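Local coordinates for aminotransferase, class III (Deinococcus radiodurans, PDB 3I4J), which probably transfers amino groups between substrates with the help of pyridoxal phosphate, at residues V21-D26 / I43-A48; R47-E52 / V313-L318; E75-R80 / V301-G306. The protein carries 1 engineered substitution. All coordinates share one frame; numbering follows the deposited sequence.

Contact 1 (V21-D26 / I43-A48); sequences VFLYDD and IGHGRA
The imidazole of His45 lies beneath the CD2 methyl of Leu23, which sits over the middle of one ring face as a CH-pi contact. From CD2 to the ring centroid is 3.9 Å, and the line between them leans only 8° from the ring normal, so CD2 is almost equally far from all five ring atoms. The carbonyl oxygen of Phe22 approaches the same ring obliquely, 4.0 Å from His45 ND1, and makes no hydrogen bond there; ND1 instead has a weak one to Gly20 O, just ahead of the strand. The Phe22 side chain leaves its backbone away from the loop; Val21 CG2 rests 3.6 Å above the plane of its ring, toward the rim, and Arg30 makes a cation-pi contact with it. Strand 22-25 is the middle strand of a small antiparallel sheet near the N-terminus, between 14-19 and 30-32, and the contact ties it to the loop that leads into helix 48-60. Leu23 CG stands anti to the carbonyl carbon (chi1 -69°), and from there CD2 reaches the imidazole although CB does not point at the loop. Asp33, just past strand 30-32, is touched by both Leu23 and His45. The second subunit also reaches this buried pair, Phe69 of that subunit packing on Leu23 and Phe63 of that subunit on His45.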
ATOM      1  N   VAL C  21      -8.026  17.581  16.829  1.00 23.36           N
ATOM      2  CA  VAL C  21      -7.242  16.559  17.507  1.00 23.13           C
ATOM      3  C   VAL C  21      -8.150  15.531  18.180  1.00 23.09           C
ATOM      4  O   VAL C  21      -7.680  14.669  18.923  1.00 25.55           O
ATOM      5  CB  VAL C  21      -6.305  17.181  18.580  1.00 24.01           C
ATOM      6  CG1 VAL C  21      -5.397  18.219  17.929  1.00 23.59           C
ATOM      7  CG2 VAL C  21      -7.127  17.817  19.699  1.00 23.34           C
ATOM      8  N   PHE C  22      -9.449  15.605  17.901  1.00 23.15           N
ATOM      9  CA  PHE C  22     -10.409  14.690  18.523  1.00 22.74           C
ATOM     10  C   PHE C  22     -11.105  13.665  17.626  1.00 21.57           C
ATOM     11  O   PHE C  22     -11.339  13.902  16.444  1.00 22.50           O
ATOM     12  CB  PHE C  22     -11.499  15.495  19.235  1.00 24.44           C
ATOM     13  CG  PHE C  22     -10.984  16.388  20.319  1.00 25.68           C
ATOM     14  CD1 PHE C  22     -10.634  15.867  21.560  1.00 26.85           C
ATOM     15  CD2 PHE C  22     -10.834  17.751  20.094  1.00 27.08           C
ATOM     16  CE1 PHE C  22     -10.143  16.697  22.566  1.00 27.55           C
ATOM     17  CE2 PHE C  22     -10.343  18.589  21.092  1.00 27.97           C
ATOM     18  CZ  PHE C  22      -9.998  18.062  22.327  1.00 28.84           C
ATOM     19  N   LEU C  23     -11.450  12.532  18.231  1.00 22.10           N
ATOM     20  CA  LEU C  23     -12.168  11.455  17.556  1.00 21.97           C
ATOM     21  C   LEU C  23     -13.449  11.168  18.348  1.00 23.95           C
ATOM     22  O   LEU C  23     -13.468  11.291  19.575  1.00 25.26           O
ATOM     23  CB  LEU C  23     -11.313  10.189  17.493  1.00 22.34           C
ATOM     24  CG  LEU C  23     -10.082  10.212  16.583  1.00 20.17           C
ATOM     25  CD1 LEU C  23      -9.331   8.891  16.743  1.00 22.50           C
ATOM     26  CD2 LEU C  23     -10.493  10.417  15.128  1.00 20.12           C
ATOM     27  N   TYR C  24     -14.512  10.783  17.649  1.00 23.02           N
ATOM     28  CA  TYR C  24     -15.790  10.484  18.297  1.00 23.05           C
ATOM     29  C   TYR C  24     -16.284   9.117  17.836  1.00 22.92           C
ATOM     30  O   TYR C  24     -16.209   8.811  16.644  1.00 22.14           O
ATOM     31  CB  TYR C  24     -16.839  11.539  17.911  1.00 24.82           C
ATOM     32  CG  TYR C  24     -16.460  12.973  18.221  1.00 26.93           C
ATOM     33  CD1 TYR C  24     -16.993  13.633  19.332  1.00 27.64           C
ATOM     34  CD2 TYR C  24     -15.571  13.670  17.405  1.00 26.03           C
ATOM     35  CE1 TYR C  24     -16.645  14.955  19.619  1.00 27.69           C
ATOM     36  CE2 TYR C  24     -15.215  14.990  17.685  1.00 28.15           C
ATOM     37  CZ  TYR C  24     -15.755  15.624  18.794  1.00 29.15           C
ATOM     38  OH  TYR C  24     -15.378  16.917  19.087  1.00 32.14           O
ATOM     39  N   ASP C  25     -16.771   8.283  18.755  1.00 22.84           N
ATOM     40  CA  ASP C  25     -17.277   6.974  18.344  1.00 21.99           C
ATOM     41  C   ASP C  25     -18.805   6.941  18.301  1.00 23.00           C
ATOM     42  O   ASP C  25     -19.461   7.942  18.623  1.00 21.98           O
ATOM     43  CB  ASP C  25     -16.716   5.834  19.219  1.00 22.57           C
ATOM     44  CG  ASP C  25     -17.130   5.920  20.687  1.00 23.78           C
ATOM     45  OD1 ASP C  25     -18.117   6.610  21.018  1.00 25.04           O
ATOM     46  OD2 ASP C  25     -16.458   5.261  21.510  1.00 25.23           O
ATOM     47  N   ASP C  26     -19.380   5.806  17.907  1.00 23.70           N
ATOM     48  CA  ASP C  26     -20.832   5.728  17.788  1.00 26.39           C
ATOM     49  C   ASP C  26     -21.573   5.588  19.105  1.00 28.99           C
ATOM     50  O   ASP C  26     -22.712   5.106  19.151  1.00 28.17           O
ATOM     51  CB  ASP C  26     -21.244   4.617  16.807  1.00 25.99           C
ATOM     52  CG  ASP C  26     -20.938   3.226  17.316  1.00 26.83           C
ATOM     53  OD1 ASP C  26     -20.401   3.088  18.432  1.00 27.35           O
ATOM     54  OD2 ASP C  26     -21.246   2.262  16.582  1.00 27.21           O
ATOM     55  N   ILE C  43      -1.926  16.835  10.491  1.00 22.32           N
ATOM     56  CA  ILE C  43      -2.599  18.128  10.434  1.00 21.60           C
ATOM     57  C   ILE C  43      -3.990  18.138  11.054  1.00 21.93           C
ATOM     58  O   ILE C  43      -4.753  19.093  10.891  1.00 21.63           O
ATOM     59  CB  ILE C  43      -2.656  18.668   8.983  1.00 21.85           C
ATOM     60  CG1 ILE C  43      -3.614  17.833   8.126  1.00 23.05           C
ATOM     61  CG2 ILE C  43      -1.264  18.637   8.380  1.00 22.46           C
ATOM     62  CD1 ILE C  43      -3.844  18.427   6.735  1.00 21.78           C
ATOM     63  N   GLY C  44      -4.310  17.079  11.789  1.00 20.72           N
ATOM     64  CA  GLY C  44      -5.608  17.006  12.433  1.00 22.22           C
ATOM     65  C   GLY C  44      -6.663  16.357  11.562  1.00 23.06           C
ATOM     66  O   GLY C  44      -6.453  16.144  10.367  1.00 22.62           O
ATOM     67  N   HIS C  45      -7.807  16.053  12.163  1.00 22.60           N
ATOM     68  CA  HIS C  45      -8.890  15.396  11.449  1.00 22.91           C
ATOM     69  C   HIS C  45      -9.970  16.337  10.923  1.00 23.70           C
ATOM     70  O   HIS C  45     -10.169  17.433  11.450  1.00 24.02           O
ATOM     71  CB  HIS C  45      -9.542  14.354  12.357  1.00 23.24           C
ATOM     72  CG  HIS C  45      -8.585  13.335  12.891  1.00 23.77           C
ATOM     73  ND1 HIS C  45      -8.066  13.395  14.166  1.00 22.71           N
ATOM     74  CD2 HIS C  45      -8.043  12.237  12.315  1.00 22.25           C
ATOM     75  CE1 HIS C  45      -7.247  12.375  14.352  1.00 20.86           C
ATOM     76  NE2 HIS C  45      -7.216  11.657  13.245  1.00 24.65           N
ATOM     77  N   GLY C  46     -10.654  15.885   9.876  1.00 22.54           N
ATOM     78  CA  GLY C  46     -11.748  16.643   9.287  1.00 22.74           C
ATOM     79  C   GLY C  46     -11.427  17.836   8.406  1.00 24.89           C
ATOM     80  O   GLY C  46     -12.258  18.738   8.289  1.00 25.14           O
ATOM     81  N   ARG C  47     -10.252  17.854   7.781  1.00 25.22           N
ATOM     82  CA  ARG C  47      -9.883  18.975   6.916  1.00 25.80           C
ATOM     83  C   ARG C  47     -10.678  18.944   5.612  1.00 26.12           C
ATOM     84  O   ARG C  47     -10.381  18.156   4.708  1.00 23.73           O
ATOM     85  CB  ARG C  47      -8.386  18.950   6.579  1.00 28.22           C
ATOM     86  CG  ARG C  47      -7.437  18.755   7.764  1.00 30.34           C
ATOM     87  CD  ARG C  47      -7.394  19.919   8.748  1.00 34.16           C
ATOM     88  NE  ARG C  47      -6.908  21.168   8.170  1.00 35.69           N
ATOM     89  CZ  ARG C  47      -6.027  21.977   8.759  1.00 35.12           C
ATOM     90  NH1 ARG C  47      -5.513  21.672   9.941  1.00 35.00           N
ATOM     91  NH2 ARG C  47      -5.690  23.122   8.183  1.00 33.38           N
ATOM     92  N   ALA C  48     -11.693  19.799   5.516  1.00 26.61           N
ATOM     93  CA  ALA C  48     -12.510  19.865   4.312  1.00 26.89           C
ATOM     94  C   ALA C  48     -11.673  20.338   3.131  1.00 26.04           C
ATOM     95  O   ALA C  48     -11.949  19.980   1.987  1.00 26.44           O
ATOM     96  CB  ALA C  48     -13.692  20.804   4.528  1.00 27.78           C
TER

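Contact 2 (R47-E52 / V313-L318); sequences RAEVGE and VEREDL
Glu49 and Arg315 meet end-on in a two-bonded salt bridge between the first turn of helix 48-60 and the last turn of helix 300-315. Arg315 NH2 gives a bond of 2.7 Å to Glu49 OE1, taken on its syn lone pair, while Arg315 NH1 reaches Glu49 OE2 at 3.1 Å, also on the syn side. With carboxylate and guanidinium only 24° apart, the two groups are nearly coplanar. Glu49 is fully extended, its CG anti to the backbone N (chi1 -176°), and this carries the carboxylate straight across to its partner. Replacing Glu49 by an alanine removes both acceptors and is likely to leave the Arg315 guanidinium free to swing, its charge without this mate. The second bridge is single: Arg47 NH2 donates a hydrogen bond of 2.7 Å to Glu316 OE2, meeting it from above the carboxylate plane, with the two planes 43° apart. These polar ends lie at the surface, and Arg315 is exposed. On the inner side the packing is apolar and comes from neighbours: Ile312 touches Arg47, Glu49 and Val50, and Ile43 packs on the buried Val313 and Leu318. At Asp317 a Schellman motif ends helix 300-315, and the same residue N-caps the next helix. The two guanidinium groups come within 4.5 Å, Arg47 NH2 to Arg315 NH2, a like-charge approach that the two carboxylates probably offset, making the four residues an electrostatically balanced cluster.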
ATOM      1  N   ARG C  47     -10.252  17.854   7.781  1.00 25.22           N
ATOM      2  CA  ARG C  47      -9.883  18.975   6.916  1.00 25.80           C
ATOM      3  C   ARG C  47     -10.678  18.944   5.612  1.00 26.12           C
ATOM      4  O   ARG C  47     -10.381  18.156   4.708  1.00 23.73           O
ATOM      5  CB  ARG C  47      -8.386  18.950   6.579  1.00 28.22           C
ATOM      6  CG  ARG C  47      -7.437  18.755   7.764  1.00 30.34           C
ATOM      7  CD  ARG C  47      -7.394  19.919   8.748  1.00 34.16           C
ATOM      8  NE  ARG C  47      -6.908  21.168   8.170  1.00 35.69           N
ATOM      9  CZ  ARG C  47      -6.027  21.977   8.759  1.00 35.12           C
ATOM     10  NH1 ARG C  47      -5.513  21.672   9.941  1.00 35.00           N
ATOM     11  NH2 ARG C  47      -5.690  23.122   8.183  1.00 33.38           N
ATOM     12  N   ALA C  48     -11.693  19.799   5.516  1.00 26.61           N
ATOM     13  CA  ALA C  48     -12.510  19.865   4.312  1.00 26.89           C
ATOM     14  C   ALA C  48     -11.673  20.338   3.131  1.00 26.04           C
ATOM     15  O   ALA C  48     -11.949  19.980   1.987  1.00 26.44           O
ATOM     16  CB  ALA C  48     -13.692  20.804   4.528  1.00 27.78           C
ATOM     17  N   GLU C  49     -10.649  21.143   3.413  1.00 25.83           N
ATOM     18  CA  GLU C  49      -9.772  21.663   2.372  1.00 25.07           C
ATOM     19  C   GLU C  49      -9.118  20.526   1.594  1.00 25.36           C
ATOM     20  O   GLU C  49      -9.045  20.559   0.363  1.00 24.10           O
ATOM     21  CB  GLU C  49      -8.674  22.538   2.979  1.00 26.76           C
ATOM     22  CG  GLU C  49      -7.774  23.197   1.947  1.00 28.87           C
ATOM     23  CD  GLU C  49      -6.679  24.039   2.579  1.00 29.99           C
ATOM     24  OE1 GLU C  49      -6.807  24.388   3.770  1.00 31.02           O
ATOM     25  OE2 GLU C  49      -5.695  24.362   1.884  1.00 32.94           O
ATOM     26  N   VAL C  50      -8.632  19.526   2.321  1.00 23.23           N
ATOM     27  CA  VAL C  50      -7.989  18.384   1.686  1.00 21.89           C
ATOM     28  C   VAL C  50      -9.030  17.581   0.919  1.00 20.78           C
ATOM     29  O   VAL C  50      -8.797  17.167  -0.219  1.00 21.58           O
ATOM     30  CB  VAL C  50      -7.318  17.468   2.729  1.00 23.26           C
ATOM     31  CG1 VAL C  50      -6.642  16.290   2.027  1.00 21.78           C
ATOM     32  CG2 VAL C  50      -6.299  18.265   3.534  1.00 24.49           C
ATOM     33  N   GLY C  51     -10.180  17.366   1.551  1.00 22.77           N
ATOM     34  CA  GLY C  51     -11.249  16.622   0.908  1.00 23.30           C
ATOM     35  C   GLY C  51     -11.657  17.240  -0.416  1.00 24.40           C
ATOM     36  O   GLY C  51     -11.860  16.532  -1.408  1.00 22.73           O
ATOM     37  N   GLU C  52     -11.770  18.564  -0.444  1.00 25.73           N
ATOM     38  CA  GLU C  52     -12.162  19.262  -1.668  1.00 28.61           C
ATOM     39  C   GLU C  52     -11.122  19.060  -2.764  1.00 27.41           C
ATOM     40  O   GLU C  52     -11.466  18.894  -3.932  1.00 26.39           O
ATOM     41  CB  GLU C  52     -12.334  20.764  -1.406  1.00 31.54           C
ATOM     42  CG  GLU C  52     -13.269  21.102  -0.266  1.00 39.69           C
ATOM     43  CD  GLU C  52     -14.634  20.463  -0.411  1.00 43.08           C
ATOM     44  OE1 GLU C  52     -15.345  20.785  -1.389  1.00 44.43           O
ATOM     45  OE2 GLU C  52     -14.996  19.639   0.459  1.00 46.70           O
ATOM     46  N   VAL C 313       0.575  22.507   5.813  1.00 24.67           N
ATOM     47  CA  VAL C 313       1.763  22.418   6.652  1.00 24.05           C
ATOM     48  C   VAL C 313       2.597  23.692   6.528  1.00 25.64           C
ATOM     49  O   VAL C 313       3.108  24.209   7.521  1.00 24.50           O
ATOM     50  CB  VAL C 313       2.616  21.186   6.254  1.00 23.98           C
ATOM     51  CG1 VAL C 313       3.976  21.225   6.950  1.00 24.28           C
ATOM     52  CG2 VAL C 313       1.869  19.904   6.621  1.00 22.80           C
ATOM     53  N   GLU C 314       2.721  24.201   5.305  1.00 25.95           N
ATOM     54  CA  GLU C 314       3.492  25.418   5.066  1.00 26.60           C
ATOM     55  C   GLU C 314       2.728  26.674   5.492  1.00 27.04           C
ATOM     56  O   GLU C 314       3.257  27.518   6.218  1.00 27.57           O
ATOM     57  CB  GLU C 314       3.871  25.519   3.583  1.00 26.54           C
ATOM     58  CG  GLU C 314       4.714  24.357   3.086  1.00 28.60           C
ATOM     59  CD  GLU C 314       5.163  24.521   1.645  1.00 30.40           C
ATOM     60  OE1 GLU C 314       4.311  24.812   0.777  1.00 32.07           O
ATOM     61  OE2 GLU C 314       6.366  24.344   1.378  1.00 28.31           O
ATOM     62  N   ARG C 315       1.481  26.791   5.052  1.00 26.75           N
ATOM     63  CA  ARG C 315       0.673  27.960   5.388  1.00 27.83           C
ATOM     64  C   ARG C 315       0.499  28.163   6.893  1.00 28.58           C
ATOM     65  O   ARG C 315       0.561  29.294   7.379  1.00 28.00           O
ATOM     66  CB  ARG C 315      -0.701  27.861   4.720  1.00 27.77           C
ATOM     67  CG  ARG C 315      -1.571  29.095   4.916  1.00 29.97           C
ATOM     68  CD  ARG C 315      -2.888  28.968   4.165  1.00 31.16           C
ATOM     69  NE  ARG C 315      -3.787  28.009   4.792  1.00 33.81           N
ATOM     70  CZ  ARG C 315      -4.306  26.951   4.178  1.00 31.05           C
ATOM     71  NH1 ARG C 315      -4.017  26.705   2.908  1.00 32.55           N
ATOM     72  NH2 ARG C 315      -5.116  26.140   4.837  1.00 32.25           N
ATOM     73  N   GLU C 316       0.283  27.076   7.629  1.00 26.75           N
ATOM     74  CA  GLU C 316       0.099  27.166   9.076  1.00 27.02           C
ATOM     75  C   GLU C 316       1.412  27.020   9.847  1.00 26.19           C
ATOM     76  O   GLU C 316       1.417  27.071  11.076  1.00 26.87           O
ATOM     77  CB  GLU C 316      -0.898  26.100   9.557  1.00 27.52           C
ATOM     78  CG  GLU C 316      -2.266  26.175   8.884  1.00 27.14           C
ATOM     79  CD  GLU C 316      -3.297  25.228   9.487  1.00 28.65           C
ATOM     80  OE1 GLU C 316      -2.919  24.319  10.257  1.00 27.97           O
ATOM     81  OE2 GLU C 316      -4.497  25.389   9.177  1.00 28.61           O
ATOM     82  N   ASP C 317       2.517  26.858   9.123  1.00 25.96           N
ATOM     83  CA  ASP C 317       3.839  26.685   9.727  1.00 25.85           C
ATOM     84  C   ASP C 317       3.755  25.657  10.848  1.00 25.65           C
ATOM     85  O   ASP C 317       4.111  25.922  11.998  1.00 24.47           O
ATOM     86  CB  ASP C 317       4.374  28.019  10.271  1.00 28.81           C
ATOM     87  CG  ASP C 317       5.790  27.899  10.824  1.00 30.66           C
ATOM     88  OD1 ASP C 317       6.540  27.012  10.359  1.00 29.44           O
ATOM     89  OD2 ASP C 317       6.165  28.704  11.710  1.00 32.75           O
ATOM     90  N   LEU C 318       3.272  24.473  10.500  1.00 24.00           N
ATOM     91  CA  LEU C 318       3.131  23.413  11.478  1.00 23.76           C
ATOM     92  C   LEU C 318       4.488  22.894  11.939  1.00 23.25           C
ATOM     93  O   LEU C 318       4.590  22.264  12.986  1.00 22.97           O
ATOM     94  CB  LEU C 318       2.264  22.280  10.905  1.00 23.57           C
ATOM     95  CG  LEU C 318       0.809  22.682  10.620  1.00 23.71           C
ATOM     96  CD1 LEU C 318       0.019  21.468  10.178  1.00 22.19           C
ATOM     97  CD2 LEU C 318       0.173  23.282  11.870  1.00 24.23           C
TER

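Contact 3 (E75-R80 / V301-G306); sequences EEYAGR and VSVAAG
Tyr77 and Val303 touch through CB of the tyrosine and CG1 of the valine, 3.6 Å apart, where the CA atoms of 75-80 and 301-306 come nearest, 7.1 Å between Tyr77 and Val303. With CG anti to the backbone N (chi1 -179°), the tyrosine leaves its helix toward helix 300-315 and runs on along it from Val303 to Gly306. The first ring atoms stay with the valine: CG and CD2 both pack on Val303 CG1. Over one ring face, toward the rim, lies the carbonyl oxygen of Val303. Farther along, on the same side of the ring plane, CD1 nears the carbonyl carbon of Gly306 obliquely, and CE1 comes closer still, 3.4 Å from Gly306 C. CZ passes by Gly306 C and CA, so the ring lies directly against backbone that has no side chain to lift it away; a CB on Gly306 would stand about 3.1 Å from Tyr77 CZ, too tight for this ring position. At the tip, OH keeps near Gly306 CA and donates a hydrogen bond of 2.7 Å to a water lying in the ring plane at its edge. That water in turn donates to Gly306 O at 2.8 Å, bridging the buried phenol to the helix backbone. Phe92, on strand 91-95 at the border of the large mixed sheet, meets the Tyr77 ring at about 80°, and Leu263 and Leu270 add loop cover. Helix 72-84 thus lies against one flank of helix 300-315, while helix 48-60 packs on Val301, Ala304 and Ala305.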
ATOM      1  N   GLU C  75       3.870  15.882 -10.957  1.00 23.26           N
ATOM      2  CA  GLU C  75       4.957  16.774 -11.362  1.00 23.97           C
ATOM      3  C   GLU C  75       5.006  17.980 -10.428  1.00 23.19           C
ATOM      4  O   GLU C  75       6.079  18.397  -9.986  1.00 24.65           O
ATOM      5  CB  GLU C  75       4.743  17.276 -12.794  1.00 23.72           C
ATOM      6  CG  GLU C  75       4.823  16.218 -13.881  1.00 24.38           C
ATOM      7  CD  GLU C  75       6.202  15.609 -14.009  1.00 26.25           C
ATOM      8  OE1 GLU C  75       7.195  16.299 -13.678  1.00 27.10           O
ATOM      9  OE2 GLU C  75       6.295  14.448 -14.456  1.00 23.73           O
ATOM     10  N   GLU C  76       3.838  18.546 -10.141  1.00 21.63           N
ATOM     11  CA  GLU C  76       3.748  19.709  -9.270  1.00 22.45           C
ATOM     12  C   GLU C  76       4.161  19.358  -7.846  1.00 23.90           C
ATOM     13  O   GLU C  76       5.014  20.019  -7.252  1.00 22.07           O
ATOM     14  CB  GLU C  76       2.323  20.264  -9.271  1.00 23.11           C
ATOM     15  CG  GLU C  76       2.129  21.484  -8.387  1.00 24.84           C
ATOM     16  CD  GLU C  76       0.704  22.008  -8.411  1.00 29.65           C
ATOM     17  OE1 GLU C  76      -0.140  21.422  -9.129  1.00 30.93           O
ATOM     18  OE2 GLU C  76       0.428  23.009  -7.713  1.00 31.89           O
ATOM     19  N   TYR C  77       3.564  18.299  -7.311  1.00 22.79           N
ATOM     20  CA  TYR C  77       3.851  17.865  -5.951  1.00 20.63           C
ATOM     21  C   TYR C  77       5.320  17.508  -5.717  1.00 21.19           C
ATOM     22  O   TYR C  77       5.899  17.912  -4.710  1.00 21.23           O
ATOM     23  CB  TYR C  77       2.969  16.666  -5.594  1.00 22.01           C
ATOM     24  CG  TYR C  77       3.180  16.160  -4.189  1.00 21.33           C
ATOM     25  CD1 TYR C  77       2.893  16.962  -3.086  1.00 20.28           C
ATOM     26  CD2 TYR C  77       3.666  14.872  -3.962  1.00 21.57           C
ATOM     27  CE1 TYR C  77       3.085  16.498  -1.784  1.00 22.80           C
ATOM     28  CE2 TYR C  77       3.861  14.399  -2.667  1.00 21.01           C
ATOM     29  CZ  TYR C  77       3.571  15.214  -1.586  1.00 21.82           C
ATOM     30  OH  TYR C  77       3.769  14.741  -0.307  1.00 23.00           O
ATOM     31  N   ALA C  78       5.917  16.750  -6.635  1.00 21.45           N
ATOM     32  CA  ALA C  78       7.314  16.348  -6.494  1.00 21.68           C
ATOM     33  C   ALA C  78       8.203  17.565  -6.258  1.00 22.33           C
ATOM     34  O   ALA C  78       9.047  17.560  -5.364  1.00 20.94           O
ATOM     35  CB  ALA C  78       7.780  15.592  -7.737  1.00 22.14           C
ATOM     36  N   GLY C  79       8.008  18.605  -7.061  1.00 21.66           N
ATOM     37  CA  GLY C  79       8.800  19.816  -6.908  1.00 22.71           C
ATOM     38  C   GLY C  79       8.515  20.531  -5.599  1.00 23.05           C
ATOM     39  O   GLY C  79       9.440  20.959  -4.898  1.00 23.27           O
ATOM     40  N   ARG C  80       7.236  20.654  -5.261  1.00 22.28           N
ATOM     41  CA  ARG C  80       6.827  21.316  -4.032  1.00 22.64           C
ATOM     42  C   ARG C  80       7.388  20.603  -2.809  1.00 22.65           C
ATOM     43  O   ARG C  80       7.899  21.237  -1.888  1.00 21.48           O
ATOM     44  CB  ARG C  80       5.300  21.367  -3.942  1.00 24.98           C
ATOM     45  CG  ARG C  80       4.665  22.465  -4.792  1.00 26.44           C
ATOM     46  CD  ARG C  80       4.902  23.836  -4.165  1.00 26.43           C
ATOM     47  NE  ARG C  80       4.364  23.902  -2.808  1.00 28.51           N
ATOM     48  CZ  ARG C  80       3.069  23.918  -2.512  1.00 27.80           C
ATOM     49  NH1 ARG C  80       2.163  23.884  -3.479  1.00 29.95           N
ATOM     50  NH2 ARG C  80       2.675  23.943  -1.244  1.00 29.78           N
ATOM     51  N   VAL C 301      -5.126  11.002  -7.145  1.00 18.07           N
ATOM     52  CA  VAL C 301      -5.934  11.500  -6.042  1.00 18.25           C
ATOM     53  C   VAL C 301      -5.143  11.517  -4.744  1.00 18.40           C
ATOM     54  O   VAL C 301      -5.259  12.451  -3.952  1.00 19.12           O
ATOM     55  CB  VAL C 301      -7.214  10.663  -5.841  1.00 19.85           C
ATOM     56  CG1 VAL C 301      -8.096  11.321  -4.794  1.00 16.99           C
ATOM     57  CG2 VAL C 301      -7.970  10.546  -7.156  1.00 21.42           C
ATOM     58  N   SER C 302      -4.337  10.481  -4.529  1.00 18.83           N
ATOM     59  CA  SER C 302      -3.535  10.403  -3.313  1.00 18.64           C
ATOM     60  C   SER C 302      -2.452  11.477  -3.321  1.00 19.53           C
ATOM     61  O   SER C 302      -2.142  12.060  -2.288  1.00 19.44           O
ATOM     62  CB  SER C 302      -2.915   9.014  -3.181  1.00 20.00           C
ATOM     63  OG  SER C 302      -3.931   8.045  -2.968  1.00 17.80           O
ATOM     64  N   VAL C 303      -1.886  11.734  -4.493  1.00 19.28           N
ATOM     65  CA  VAL C 303      -0.856  12.759  -4.626  1.00 19.74           C
ATOM     66  C   VAL C 303      -1.483  14.130  -4.366  1.00 19.88           C
ATOM     67  O   VAL C 303      -0.886  14.979  -3.702  1.00 19.89           O
ATOM     68  CB  VAL C 303      -0.213  12.704  -6.029  1.00 19.92           C
ATOM     69  CG1 VAL C 303       0.725  13.895  -6.241  1.00 20.85           C
ATOM     70  CG2 VAL C 303       0.569  11.401  -6.176  1.00 20.29           C
ATOM     71  N   ALA C 304      -2.693  14.342  -4.878  1.00 19.33           N
ATOM     72  CA  ALA C 304      -3.393  15.603  -4.661  1.00 20.02           C
ATOM     73  C   ALA C 304      -3.604  15.815  -3.159  1.00 19.69           C
ATOM     74  O   ALA C 304      -3.544  16.940  -2.669  1.00 19.21           O
ATOM     75  CB  ALA C 304      -4.744  15.590  -5.388  1.00 20.20           C
ATOM     76  N   ALA C 305      -3.858  14.729  -2.431  1.00 19.75           N
ATOM     77  CA  ALA C 305      -4.055  14.820  -0.990  1.00 21.06           C
ATOM     78  C   ALA C 305      -2.751  15.282  -0.348  1.00 21.65           C
ATOM     79  O   ALA C 305      -2.758  16.139   0.538  1.00 21.88           O
ATOM     80  CB  ALA C 305      -4.473  13.464  -0.426  1.00 20.66           C
ATOM     81  N   GLY C 306      -1.641  14.706  -0.802  1.00 20.22           N
ATOM     82  CA  GLY C 306      -0.339  15.083  -0.279  1.00 21.13           C
ATOM     83  C   GLY C 306      -0.061  16.553  -0.534  1.00 20.58           C
ATOM     84  O   GLY C 306       0.405  17.265   0.356  1.00 21.40           O
TER
HETATM   85  O   HOH W   1       2.652  16.224   1.696  1.00 22.61           O

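Helix 300-315 joins contacts 2 and 3, which use its C-terminal end and an earlier part; their centres are about 13 Å apart, and the salt bridge from Arg80 to Glu314 connects them directly. The centres of contacts 1 and 2 are about 14 Å apart; the two share Arg47 and Ala48, while Ile43 packs on Val313, Leu318 and Val50. Contacts 1 and 3, about 23 Å between centres, do not touch. Along the chain, contact 2 begins where contact 1 ends and closes a long loop with contact 3 nested inside. Together they connect the N-terminal sheet, helices 48-60 and 72-84 and helix 300-315, and all three contacts touch the second subunit of the dimer.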